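Local coordinates for JamJ (Lyngbya majuscula, PDB 5DOZ), which is an NADPH-binding enoyl reductase domain of a polyketide synthase, linked to an unusual cyclopropane-forming reaction, probably on a carrier-protein-bound enoyl intermediate, at residues P138-Y143 / Q286-I291; A142-Y147 / F273-L278; I296-F299 / E303-P306. All coordinates share one frame; numbering follows the deposited sequence.

Interactions 1 and 2 are both buried and share helix 136-149: its residues 138-143 meet helix 287-293, and its residues 142-147 meet the end of strand 271-274 and the start of helix 277-283. Their centres lie about 8 Å apart, and both touch NADPH. Interaction 1 joins its helices mainly by apolar and CH-pi contacts, with no hydrogen bond across, whereas interaction 2 pairs an aromatic edge-to-face contact with backbone hydrogen bonds to the nicotinamide amide. Interaction 3, 296-299 with 303-306, is only partly buried and local, a helix end held by backbone and water hydrogen bonds. It still reaches interaction 1, where Phe299 packs against Phe139, but does not touch interaction 2.

Interaction 1: residues P138-Y143 / Q286-I291. With NDP (NADPH dihydro-nicotinamide-adenine-dinucleotide phosphate), chain E.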
loop_
_atom_site.group_PDB
_atom_site.type_symbol
_atom_site.label_atom_id
_atom_site.label_comp_id
_atom_site.label_asym_id
_atom_site.label_seq_id
_atom_site.Cartn_x
_atom_site.Cartn_y
_atom_site.Cartn_z
ATOM N N PRO A 138 -0.335 -0.916 -3.233
ATOM C CA PRO A 138 -0.156 0.434 -3.765
ATOM C C PRO A 138 -1.318 0.914 -4.636
ATOM O O PRO A 138 -1.893 1.967 -4.361
ATOM C CB PRO A 138 1.128 0.309 -4.605
ATOM C CG PRO A 138 1.874 -0.804 -3.963
ATOM C CD PRO A 138 0.789 -1.790 -3.624
ATOM N N PHE A 139 -1.658 0.145 -5.668
ATOM C CA PHE A 139 -2.701 0.543 -6.608
ATOM C C PHE A 139 -4.121 0.492 -6.051
ATOM O O PHE A 139 -4.922 1.370 -6.358
ATOM C CB PHE A 139 -2.582 -0.225 -7.928
ATOM C CG PHE A 139 -1.575 0.370 -8.873
ATOM C CD1 PHE A 139 -1.932 1.417 -9.720
ATOM C CD2 PHE A 139 -0.267 -0.103 -8.909
ATOM C CE1 PHE A 139 -1.006 1.974 -10.596
ATOM C CE2 PHE A 139 0.662 0.447 -9.778
ATOM C CZ PHE A 139 0.293 1.488 -10.624
ATOM N N PHE A 140 -4.434 -0.522 -5.241
ATOM C CA PHE A 140 -5.756 -0.596 -4.605
ATOM C C PHE A 140 -5.964 0.519 -3.578
ATOM O O PHE A 140 -7.070 1.047 -3.469
ATOM C CB PHE A 140 -6.005 -1.964 -3.961
ATOM C CG PHE A 140 -6.299 -3.071 -4.946
ATOM C CD1 PHE A 140 -5.433 -3.348 -6.003
ATOM C CD2 PHE A 140 -7.432 -3.856 -4.796
ATOM C CE1 PHE A 140 -5.701 -4.372 -6.896
ATOM C CE2 PHE A 140 -7.709 -4.888 -5.685
ATOM C CZ PHE A 140 -6.840 -5.148 -6.732
ATOM N N THR A 141 -4.913 0.875 -2.835
ATOM C CA THR A 141 -4.984 2.005 -1.899
ATOM C C THR A 141 -5.114 3.324 -2.664
ATOM O O THR A 141 -5.962 4.156 -2.338
ATOM C CB THR A 141 -3.759 2.069 -0.960
ATOM O OG1 THR A 141 -3.608 0.814 -0.283
ATOM C CG2 THR A 141 -3.907 3.191 0.079
ATOM N N ALA A 142 -4.275 3.499 -3.684
ATOM C CA ALA A 142 -4.300 4.705 -4.508
ATOM C C ALA A 142 -5.638 4.855 -5.214
ATOM O O ALA A 142 -6.227 5.939 -5.204
ATOM C CB ALA A 142 -3.157 4.705 -5.510
ATOM N N TYR A 143 -6.130 3.765 -5.802
ATOM C CA TYR A 143 -7.412 3.798 -6.493
ATOM C C TYR A 143 -8.546 4.153 -5.543
ATOM O O TYR A 143 -9.321 5.074 -5.824
ATOM C CB TYR A 143 -7.725 2.484 -7.226
ATOM C CG TYR A 143 -9.030 2.555 -8.004
ATOM C CD1 TYR A 143 -10.265 2.374 -7.360
ATOM C CD2 TYR A 143 -9.037 2.834 -9.371
ATOM C CE1 TYR A 143 -11.463 2.459 -8.062
ATOM C CE2 TYR A 143 -10.236 2.917 -10.081
ATOM C CZ TYR A 143 -11.442 2.729 -9.420
ATOM O OH TYR A 143 -12.632 2.812 -10.110
ATOM N N GLN A 286 -16.420 -7.531 -1.141
ATOM C CA GLN A 286 -16.353 -7.437 -2.603
ATOM C C GLN A 286 -15.374 -6.364 -3.085
ATOM O O GLN A 286 -15.012 -6.342 -4.265
ATOM C CB GLN A 286 -17.745 -7.159 -3.202
ATOM C CG GLN A 286 -18.759 -8.287 -3.041
ATOM C CD GLN A 286 -18.263 -9.617 -3.575
ATOM O OE1 GLN A 286 -17.873 -9.733 -4.742
ATOM N NE2 GLN A 286 -18.275 -10.633 -2.722
ATOM N N LEU A 287 -14.949 -5.487 -2.171
ATOM C CA LEU A 287 -14.119 -4.321 -2.516
ATOM C C LEU A 287 -12.927 -4.606 -3.428
ATOM O O LEU A 287 -12.693 -3.858 -4.382
ATOM C CB LEU A 287 -13.639 -3.589 -1.259
ATOM C CG LEU A 287 -12.743 -2.375 -1.548
ATOM C CD1 LEU A 287 -13.570 -1.167 -1.997
ATOM C CD2 LEU A 287 -11.871 -2.039 -0.349
ATOM N N TYR A 288 -12.171 -5.666 -3.132
ATOM C CA TYR A 288 -11.013 -6.022 -3.957
ATOM C C TYR A 288 -11.434 -6.413 -5.374
ATOM O O TYR A 288 -10.820 -5.981 -6.349
ATOM C CB TYR A 288 -10.147 -7.120 -3.307
ATOM C CG TYR A 288 -9.549 -6.744 -1.956
ATOM C CD1 TYR A 288 -9.192 -5.423 -1.664
ATOM C CD2 TYR A 288 -9.325 -7.713 -0.980
ATOM C CE1 TYR A 288 -8.648 -5.082 -0.433
ATOM C CE2 TYR A 288 -8.774 -7.380 0.250
ATOM C CZ TYR A 288 -8.440 -6.062 0.519
ATOM O OH TYR A 288 -7.902 -5.720 1.744
ATOM N N TYR A 289 -12.492 -7.216 -5.478
ATOM C CA TYR A 289 -13.047 -7.612 -6.772
ATOM C C TYR A 289 -13.421 -6.390 -7.618
ATOM O O TYR A 289 -13.018 -6.283 -8.777
ATOM C CB TYR A 289 -14.259 -8.542 -6.572
ATOM C CG TYR A 289 -15.042 -8.869 -7.830
ATOM C CD1 TYR A 289 -14.636 -9.897 -8.680
ATOM C CD2 TYR A 289 -16.204 -8.169 -8.154
ATOM C CE1 TYR A 289 -15.356 -10.210 -9.828
ATOM C CE2 TYR A 289 -16.931 -8.472 -9.299
ATOM C CZ TYR A 289 -16.501 -9.493 -10.135
ATOM O OH TYR A 289 -17.216 -9.802 -11.275
ATOM N N GLN A 290 -14.179 -5.468 -7.034
ATOM C CA GLN A 290 -14.634 -4.292 -7.767
ATOM C C GLN A 290 -13.483 -3.410 -8.250
ATOM O O GLN A 290 -13.416 -3.076 -9.433
ATOM C CB GLN A 290 -15.649 -3.480 -6.956
ATOM C CG GLN A 290 -17.089 -3.962 -7.110
ATOM C CD GLN A 290 -17.629 -3.847 -8.535
ATOM O OE1 GLN A 290 -17.188 -3.006 -9.327
ATOM N NE2 GLN A 290 -18.600 -4.695 -8.863
ATOM N N ILE A 291 -12.577 -3.046 -7.345
ATOM C CA ILE A 291 -11.423 -2.219 -7.706
ATOM C C ILE A 291 -10.645 -2.863 -8.851
ATOM O O ILE A 291 -10.318 -2.196 -9.834
ATOM C CB ILE A 291 -10.494 -1.936 -6.499
ATOM C CG1 ILE A 291 -11.190 -1.002 -5.502
ATOM C CG2 ILE A 291 -9.162 -1.334 -6.951
ATOM C CD1 ILE A 291 -10.415 -0.775 -4.218
HETATM P PA NDP E . 6.941 3.258 1.844
HETATM O O1A NDP E . 7.889 2.831 2.947
HETATM O O2A NDP E . 7.141 2.757 0.438
HETATM O O5B NDP E . 6.953 4.864 1.756
HETATM C C5B NDP E . 7.464 5.679 2.805
HETATM C C4B NDP E . 7.969 6.958 2.160
HETATM O O4B NDP E . 7.883 8.026 3.110
HETATM C C3B NDP E . 9.431 6.878 1.733
HETATM O O3B NDP E . 9.577 6.520 0.356
HETATM C C2B NDP E . 9.923 8.289 1.925
HETATM O O2B NDP E . 9.838 8.959 0.677
HETATM C C1B NDP E . 8.934 8.954 2.865
HETATM N N9A NDP E . 9.566 9.316 4.147
HETATM C C8A NDP E . 10.401 8.552 4.871
HETATM N N7A NDP E . 10.784 9.202 5.992
HETATM C C5A NDP E . 10.179 10.407 5.990
HETATM C C6A NDP E . 10.139 11.592 6.876
HETATM N N6A NDP E . 10.843 11.619 8.028
HETATM N N1A NDP E . 9.374 12.647 6.495
HETATM C C2A NDP E . 8.662 12.642 5.353
HETATM N N3A NDP E . 8.657 11.595 4.508
HETATM C C4A NDP E . 9.378 10.474 4.770
HETATM O O3 NDP E . 5.431 2.982 2.331
HETATM P PN NDP E . 4.116 2.903 1.405
HETATM O O1N NDP E . 4.250 3.826 0.231
HETATM O O2N NDP E . 3.782 1.456 1.174
HETATM O O5D NDP E . 2.976 3.511 2.368
HETATM C C5D NDP E . 3.076 4.832 2.918
HETATM C C4D NDP E . 2.235 4.946 4.191
HETATM O O4D NDP E . 0.883 4.548 3.951
HETATM C C3D NDP E . 2.733 4.043 5.302
HETATM O O3D NDP E . 2.594 4.762 6.525
HETATM C C2D NDP E . 1.795 2.850 5.273
HETATM O O2D NDP E . 1.690 2.160 6.527
HETATM C C1D NDP E . 0.492 3.489 4.829
HETATM N N1N NDP E . -0.385 2.553 4.125
HETATM C C2N NDP E . -1.680 2.529 4.469
HETATM C C3N NDP E . -2.631 1.888 3.683
HETATM C C7N NDP E . -4.092 2.094 3.970
HETATM O O7N NDP E . -4.911 1.240 3.672
HETATM N N7N NDP E . -4.472 3.229 4.550
HETATM C C4N NDP E . -2.187 0.878 2.644
HETATM C C5N NDP E . -0.786 1.085 2.286
HETATM C C6N NDP E . 0.077 1.836 3.083
HETATM P P2B NDP E . 10.728 10.251 0.371
HETATM O O1X NDP E . 12.156 9.790 0.555
HETATM O O2X NDP E . 10.342 10.559 -1.042
HETATM O O3X NDP E . 10.269 11.281 1.373
#
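Phe140 lays one ring face under Ile291, whose CG2 methyl sits 4.0 Å from the ring centroid and only 20° off the normal, a CH-pi contact displaced toward the CD2 side of the ring. The same methyl is wedged against a second aromatic residue, approaching Tyr143 CD1 to 3.9 Å. Ile291 has CG1 beside the backbone N (chi1 -69°), which leaves CG2 anti to that N and pressed against both Phe140 and Tyr143, while CG1 runs along Tyr143. At its edge the Phe140 ring meets the neighbouring helix differently: CE2 lies 3.4 Å from Tyr288 O, near the ring plane, and CD2 comes to 3.9 Å from Tyr288 CD1, the two side chains crossing at about a right angle. Were Phe140 replaced by an alanine, the Ile291 methyl would probably lose its aromatic floor and a gap would open beside Tyr288. No hydrogen bond spans the contact. Tyr288 also stacks on Phe281 of helix 277-283, which extends the aromatic cluster. On another side of helix 136-149, Thr141 faces the cofactor, with OG1 3.3 Å from NADPH C4N and hydrogen-bonded to Ile137 O. Segments 138-143 and 287-291 cross nearly at right angles, 86° between their N-to-C directions, where helices 136-149 and 287-293 meet in a buried junction beside the nicotinamide site of a medium-chain dehydrogenase/reductase fold.

Interaction 2: residues A142-Y147 / F273-L278. With NDP (NADPH dihydro-nicotinamide-adenine-dinucleotide phosphate), chain E.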
loop_
_atom_site.group_PDB
_atom_site.type_symbol
_atom_site.label_atom_id
_atom_site.label_comp_id
_atom_site.label_asym_id
_atom_site.label_seq_id
_atom_site.Cartn_x
_atom_site.Cartn_y
_atom_site.Cartn_z
ATOM N N ALA A 142 -4.275 3.499 -3.684
ATOM C CA ALA A 142 -4.300 4.705 -4.508
ATOM C C ALA A 142 -5.638 4.855 -5.214
ATOM O O ALA A 142 -6.227 5.939 -5.204
ATOM C CB ALA A 142 -3.157 4.705 -5.510
ATOM N N TYR A 143 -6.130 3.765 -5.802
ATOM C CA TYR A 143 -7.412 3.798 -6.493
ATOM C C TYR A 143 -8.546 4.153 -5.543
ATOM O O TYR A 143 -9.321 5.074 -5.824
ATOM C CB TYR A 143 -7.725 2.484 -7.226
ATOM C CG TYR A 143 -9.030 2.555 -8.004
ATOM C CD1 TYR A 143 -10.265 2.374 -7.360
ATOM C CD2 TYR A 143 -9.037 2.834 -9.371
ATOM C CE1 TYR A 143 -11.463 2.459 -8.062
ATOM C CE2 TYR A 143 -10.236 2.917 -10.081
ATOM C CZ TYR A 143 -11.442 2.729 -9.420
ATOM O OH TYR A 143 -12.632 2.812 -10.110
ATOM N N HIS A 144 -8.652 3.427 -4.429
ATOM C CA HIS A 144 -9.740 3.665 -3.479
ATOM C C HIS A 144 -9.741 5.111 -2.975
ATOM O O HIS A 144 -10.775 5.786 -3.010
ATOM C CB HIS A 144 -9.693 2.681 -2.310
ATOM C CG HIS A 144 -10.901 2.740 -1.426
ATOM N ND1 HIS A 144 -12.153 2.345 -1.849
ATOM C CD2 HIS A 144 -11.050 3.140 -0.141
ATOM C CE1 HIS A 144 -13.020 2.508 -0.866
ATOM N NE2 HIS A 144 -12.376 2.990 0.182
ATOM N N GLY A 145 -8.581 5.577 -2.522
ATOM C CA GLY A 145 -8.435 6.939 -2.019
ATOM C C GLY A 145 -8.802 8.001 -3.042
ATOM O O GLY A 145 -9.684 8.823 -2.796
ATOM N N LEU A 146 -8.137 7.962 -4.192
ATOM C CA LEU A 146 -8.316 8.961 -5.251
ATOM C C LEU A 146 -9.658 8.905 -5.984
ATOM O O LEU A 146 -10.283 9.944 -6.196
ATOM C CB LEU A 146 -7.185 8.872 -6.277
ATOM C CG LEU A 146 -5.762 9.222 -5.842
ATOM C CD1 LEU A 146 -4.783 8.801 -6.929
ATOM C CD2 LEU A 146 -5.638 10.710 -5.529
ATOM N N TYR A 147 -10.083 7.705 -6.382
ATOM C CA TYR A 147 -11.291 7.543 -7.201
ATOM C C TYR A 147 -12.545 7.217 -6.391
ATOM O O TYR A 147 -13.546 7.925 -6.495
ATOM C CB TYR A 147 -11.081 6.491 -8.296
ATOM C CG TYR A 147 -12.149 6.496 -9.375
ATOM C CD1 TYR A 147 -13.370 5.844 -9.184
ATOM C CD2 TYR A 147 -11.938 7.156 -10.593
ATOM C CE1 TYR A 147 -14.348 5.847 -10.171
ATOM C CE2 TYR A 147 -12.909 7.161 -11.585
ATOM C CZ TYR A 147 -14.109 6.504 -11.368
ATOM O OH TYR A 147 -15.076 6.508 -12.349
ATOM N N PHE A 273 -11.221 12.233 4.256
ATOM C CA PHE A 273 -11.282 10.800 3.960
ATOM C C PHE A 273 -10.136 10.017 4.599
ATOM O O PHE A 273 -9.146 9.712 3.926
ATOM C CB PHE A 273 -11.286 10.557 2.450
ATOM C CG PHE A 273 -12.571 10.938 1.774
ATOM C CD1 PHE A 273 -13.725 10.183 1.963
ATOM C CD2 PHE A 273 -12.625 12.046 0.938
ATOM C CE1 PHE A 273 -14.909 10.531 1.332
ATOM C CE2 PHE A 273 -13.807 12.398 0.303
ATOM C CZ PHE A 273 -14.948 11.642 0.501
ATOM N N PRO A 274 -10.255 9.704 5.904
ATOM C CA PRO A 274 -9.341 8.746 6.507
ATOM C C PRO A 274 -9.847 7.338 6.209
ATOM O O PRO A 274 -11.024 7.048 6.444
ATOM C CB PRO A 274 -9.481 9.038 8.001
ATOM C CG PRO A 274 -10.904 9.480 8.149
ATOM C CD PRO A 274 -11.226 10.229 6.882
ATOM N N PHE A 275 -8.987 6.470 5.692
ATOM C CA PHE A 275 -9.408 5.094 5.450
ATOM C C PHE A 275 -8.275 4.099 5.642
ATOM O O PHE A 275 -7.114 4.402 5.374
ATOM C CB PHE A 275 -10.041 4.938 4.058
ATOM C CG PHE A 275 -9.041 4.810 2.947
ATOM C CD1 PHE A 275 -8.485 5.937 2.360
ATOM C CD2 PHE A 275 -8.644 3.552 2.494
ATOM C CE1 PHE A 275 -7.559 5.814 1.339
ATOM C CE2 PHE A 275 -7.711 3.425 1.478
ATOM C CZ PHE A 275 -7.173 4.560 0.896
ATOM N N ASP A 276 -8.646 2.911 6.110
ATOM C CA ASP A 276 -7.754 1.767 6.216
ATOM C C ASP A 276 -8.291 0.729 5.231
ATOM O O ASP A 276 -9.391 0.212 5.423
ATOM C CB ASP A 276 -7.765 1.246 7.661
ATOM C CG ASP A 276 -7.022 -0.081 7.836
ATOM O OD1 ASP A 276 -7.015 -0.925 6.913
ATOM O OD2 ASP A 276 -6.468 -0.292 8.937
ATOM N N LEU A 277 -7.523 0.443 4.177
ATOM C CA LEU A 277 -7.975 -0.428 3.081
ATOM C C LEU A 277 -8.542 -1.767 3.558
ATOM O O LEU A 277 -9.627 -2.161 3.137
ATOM C CB LEU A 277 -6.847 -0.663 2.056
ATOM C CG LEU A 277 -7.164 -1.437 0.769
ATOM C CD1 LEU A 277 -8.072 -0.639 -0.159
ATOM C CD2 LEU A 277 -5.879 -1.826 0.049
ATOM N N LEU A 278 -7.815 -2.455 4.437
ATOM C CA LEU A 278 -8.249 -3.772 4.917
ATOM C C LEU A 278 -9.469 -3.666 5.829
ATOM O O LEU A 278 -10.275 -4.597 5.904
ATOM C CB LEU A 278 -7.113 -4.545 5.611
ATOM C CG LEU A 278 -5.670 -4.579 5.069
ATOM C CD1 LEU A 278 -4.982 -5.868 5.503
ATOM C CD2 LEU A 278 -5.544 -4.395 3.559
HETATM P PA NDP E . 6.941 3.258 1.844
HETATM O O1A NDP E . 7.889 2.831 2.947
HETATM O O2A NDP E . 7.141 2.757 0.438
HETATM O O5B NDP E . 6.953 4.864 1.756
HETATM C C5B NDP E . 7.464 5.679 2.805
HETATM C C4B NDP E . 7.969 6.958 2.160
HETATM O O4B NDP E . 7.883 8.026 3.110
HETATM C C3B NDP E . 9.431 6.878 1.733
HETATM O O3B NDP E . 9.577 6.520 0.356
HETATM C C2B NDP E . 9.923 8.289 1.925
HETATM O O2B NDP E . 9.838 8.959 0.677
HETATM C C1B NDP E . 8.934 8.954 2.865
HETATM N N9A NDP E . 9.566 9.316 4.147
HETATM C C8A NDP E . 10.401 8.552 4.871
HETATM N N7A NDP E . 10.784 9.202 5.992
HETATM C C5A NDP E . 10.179 10.407 5.990
HETATM C C6A NDP E . 10.139 11.592 6.876
HETATM N N6A NDP E . 10.843 11.619 8.028
HETATM N N1A NDP E . 9.374 12.647 6.495
HETATM C C2A NDP E . 8.662 12.642 5.353
HETATM N N3A NDP E . 8.657 11.595 4.508
HETATM C C4A NDP E . 9.378 10.474 4.770
HETATM O O3 NDP E . 5.431 2.982 2.331
HETATM P PN NDP E . 4.116 2.903 1.405
HETATM O O1N NDP E . 4.250 3.826 0.231
HETATM O O2N NDP E . 3.782 1.456 1.174
HETATM O O5D NDP E . 2.976 3.511 2.368
HETATM C C5D NDP E . 3.076 4.832 2.918
HETATM C C4D NDP E . 2.235 4.946 4.191
HETATM O O4D NDP E . 0.883 4.548 3.951
HETATM C C3D NDP E . 2.733 4.043 5.302
HETATM O O3D NDP E . 2.594 4.762 6.525
HETATM C C2D NDP E . 1.795 2.850 5.273
HETATM O O2D NDP E . 1.690 2.160 6.527
HETATM C C1D NDP E . 0.492 3.489 4.829
HETATM N N1N NDP E . -0.385 2.553 4.125
HETATM C C2N NDP E . -1.680 2.529 4.469
HETATM C C3N NDP E . -2.631 1.888 3.683
HETATM C C7N NDP E . -4.092 2.094 3.970
HETATM O O7N NDP E . -4.911 1.240 3.672
HETATM N N7N NDP E . -4.472 3.229 4.550
HETATM C C4N NDP E . -2.187 0.878 2.644
HETATM C C5N NDP E . -0.786 1.085 2.286
HETATM C C6N NDP E . 0.077 1.836 3.083
HETATM P P2B NDP E . 10.728 10.251 0.371
HETATM O O1X NDP E . 12.156 9.790 0.555
HETATM O O2X NDP E . 10.342 10.559 -1.042
HETATM O O3X NDP E . 10.269 11.281 1.373
#
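His144, its CG anti to the backbone N (chi1 -171°), turns the CD2 edge of its imidazole onto the face of Phe275, with His144 CD2 3.6 Å from Phe275 CD2 and the planes inclined at 69° in an edge-to-face pair. Beside it Phe275 CE1 rests 3.6 Å from Gly145 CA, close enough that a beta carbon on that glycine would be tight against the ring. Leu277 CD1 adds a looser contact to His144 CB. The backbone on both sides of Asp276 grips the nicotinamide amide: NADPH N7N donates to Phe275 O at 3.0 Å, and Leu277 N donates to NADPH O7N at 2.8 Å, a nearly straight bond of 164°. Both of these bonds use main-chain groups, where the edge strand of the six-stranded Rossmann sheet passes into helix 277-283. The amide nitrogen N7N lies over the Phe275 face opposite His144. Further out, a hydrogen bond between His144 ND1 and Asn148 OD1, one turn along the same helix, restrains rotation of the imidazole. Asp276 occupies the N-cap position of helix 277-283, its OD1 accepting from Glu279 N. Strand 271-274 is anchored in turn by backbone hydrogen bonds between Phe273 and both Tyr249 and Glu251.

Interaction 3: residues I296-F299 / E303-P306; sequences IQCF and ELHP
Cys298 O, near the end of helix 296-300, is gripped by two backbone donors from the chain that leaves the helix, Glu303 N at 2.8 Å and Leu304 N at 3.2 Å. This is the C-terminal end of the helix, closed by the 6→1 backbone bond from Glu303 N, where the chain leads into strand 309-313 of the mixed sheet. The two donors reach the oxygen differently: Glu303 N lies nearly along the C=O axis, whereas Leu304 N stands well above the carbonyl plane, although its own N-H points almost straight at the oxygen, at 168°. At the next residue of the helix, a water bridges two carbonyls, donating to Phe299 O at 3.0 Å and to Leu304 O at 2.7 Å; Asn126 ND2 adds a weak bond to Phe299 O. The amide of His305 is satisfied outside the turn, by Gln173 OE1 of helix 166-177. Beneath these polar links the side chains close up. Leu304 CB rides over one face of the Phe299 ring in a CH-pi contact, and Leu304 CD1 packs 3.6 Å from Cys298 CB. Leu304 CG lies beside the backbone N (chi1 -65°), and chi2 of 171° carries CD1 on to Cys298. The Phe299 ring also meets Phe139 edge-to-face, tying the turn to helix 136-149. At the rim of the ring, Phe299 CE1 lies 3.7 Å from His305 O, near the ring plane.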
loop_
_atom_site.group_PDB
_atom_site.type_symbol
_atom_site.label_atom_id
_atom_site.label_comp_id
_atom_site.label_asym_id
_atom_site.label_seq_id
_atom_site.Cartn_x
_atom_site.Cartn_y
_atom_site.Cartn_z
ATOM N N ILE A 296 -7.744 -3.904 -14.077
ATOM C CA ILE A 296 -7.048 -4.945 -14.856
ATOM C C ILE A 296 -6.875 -4.594 -16.339
ATOM O O ILE A 296 -5.849 -4.922 -16.934
ATOM C CB ILE A 296 -7.677 -6.363 -14.697
ATOM C CG1 ILE A 296 -6.740 -7.433 -15.293
ATOM C CG2 ILE A 296 -9.072 -6.424 -15.312
ATOM C CD1 ILE A 296 -7.120 -8.876 -15.015
ATOM N N GLN A 297 -7.869 -3.927 -16.917
ATOM C CA GLN A 297 -7.839 -3.583 -18.337
ATOM C C GLN A 297 -6.768 -2.537 -18.648
ATOM O O GLN A 297 -6.165 -2.573 -19.713
ATOM C CB GLN A 297 -9.222 -3.129 -18.817
ATOM C CG GLN A 297 -10.254 -4.252 -18.838
ATOM C CD GLN A 297 -11.691 -3.770 -18.706
ATOM O OE1 GLN A 297 -11.956 -2.576 -18.544
ATOM N NE2 GLN A 297 -12.630 -4.706 -18.774
ATOM N N CYS A 298 -6.527 -1.627 -17.705
ATOM C CA CYS A 298 -5.451 -0.642 -17.822
ATOM C C CYS A 298 -4.063 -1.311 -17.880
ATOM O O CYS A 298 -3.210 -0.910 -18.676
ATOM C CB CYS A 298 -5.506 0.365 -16.666
ATOM S SG CYS A 298 -7.158 0.922 -16.167
ATOM N N PHE A 299 -3.851 -2.323 -17.039
ATOM C CA PHE A 299 -2.601 -3.090 -17.032
ATOM C C PHE A 299 -2.490 -3.979 -18.269
ATOM O O PHE A 299 -1.392 -4.187 -18.796
ATOM C CB PHE A 299 -2.458 -3.927 -15.749
ATOM C CG PHE A 299 -2.131 -3.114 -14.519
ATOM C CD1 PHE A 299 -0.843 -2.620 -14.309
ATOM C CD2 PHE A 299 -3.110 -2.848 -13.561
ATOM C CE1 PHE A 299 -0.543 -1.869 -13.178
ATOM C CE2 PHE A 299 -2.816 -2.100 -12.427
ATOM C CZ PHE A 299 -1.531 -1.611 -12.235
ATOM N N GLU A 303 -1.512 0.734 -20.087
ATOM C CA GLU A 303 -1.758 2.131 -19.756
ATOM C C GLU A 303 -1.260 2.402 -18.332
ATOM O O GLU A 303 -0.769 3.491 -18.030
ATOM C CB GLU A 303 -3.247 2.461 -19.930
ATOM C CG GLU A 303 -3.725 2.289 -21.372
ATOM C CD GLU A 303 -5.241 2.267 -21.541
ATOM O OE1 GLU A 303 -5.933 1.507 -20.830
ATOM O OE2 GLU A 303 -5.744 3.000 -22.422
ATOM N N LEU A 304 -1.386 1.400 -17.463
ATOM C CA LEU A 304 -0.723 1.416 -16.164
ATOM C C LEU A 304 0.387 0.373 -16.174
ATOM O O LEU A 304 0.314 -0.612 -16.913
ATOM C CB LEU A 304 -1.706 1.145 -15.019
ATOM C CG LEU A 304 -2.829 2.147 -14.733
ATOM C CD1 LEU A 304 -3.789 1.542 -13.717
ATOM C CD2 LEU A 304 -2.291 3.489 -14.245
ATOM N N HIS A 305 1.414 0.602 -15.364
ATOM C CA HIS A 305 2.593 -0.246 -15.359
ATOM C C HIS A 305 2.966 -0.684 -13.946
ATOM O O HIS A 305 2.652 0.015 -12.980
ATOM C CB HIS A 305 3.777 0.486 -16.015
ATOM C CG HIS A 305 3.571 0.777 -17.470
ATOM N ND1 HIS A 305 3.255 2.034 -17.942
ATOM C CD2 HIS A 305 3.610 -0.033 -18.555
ATOM C CE1 HIS A 305 3.118 1.988 -19.255
ATOM N NE2 HIS A 305 3.327 0.746 -19.652
ATOM N N PRO A 306 3.633 -1.847 -13.821
ATOM C CA PRO A 306 4.208 -2.230 -12.537
ATOM C C PRO A 306 5.146 -1.139 -12.038
ATOM O O PRO A 306 5.706 -0.386 -12.838
ATOM C CB PRO A 306 5.000 -3.505 -12.862
ATOM C CG PRO A 306 5.077 -3.576 -14.356
ATOM C CD PRO A 306 3.844 -2.889 -14.844
HETATM O O HOH W 1 1.074 -3.087 -17.603
#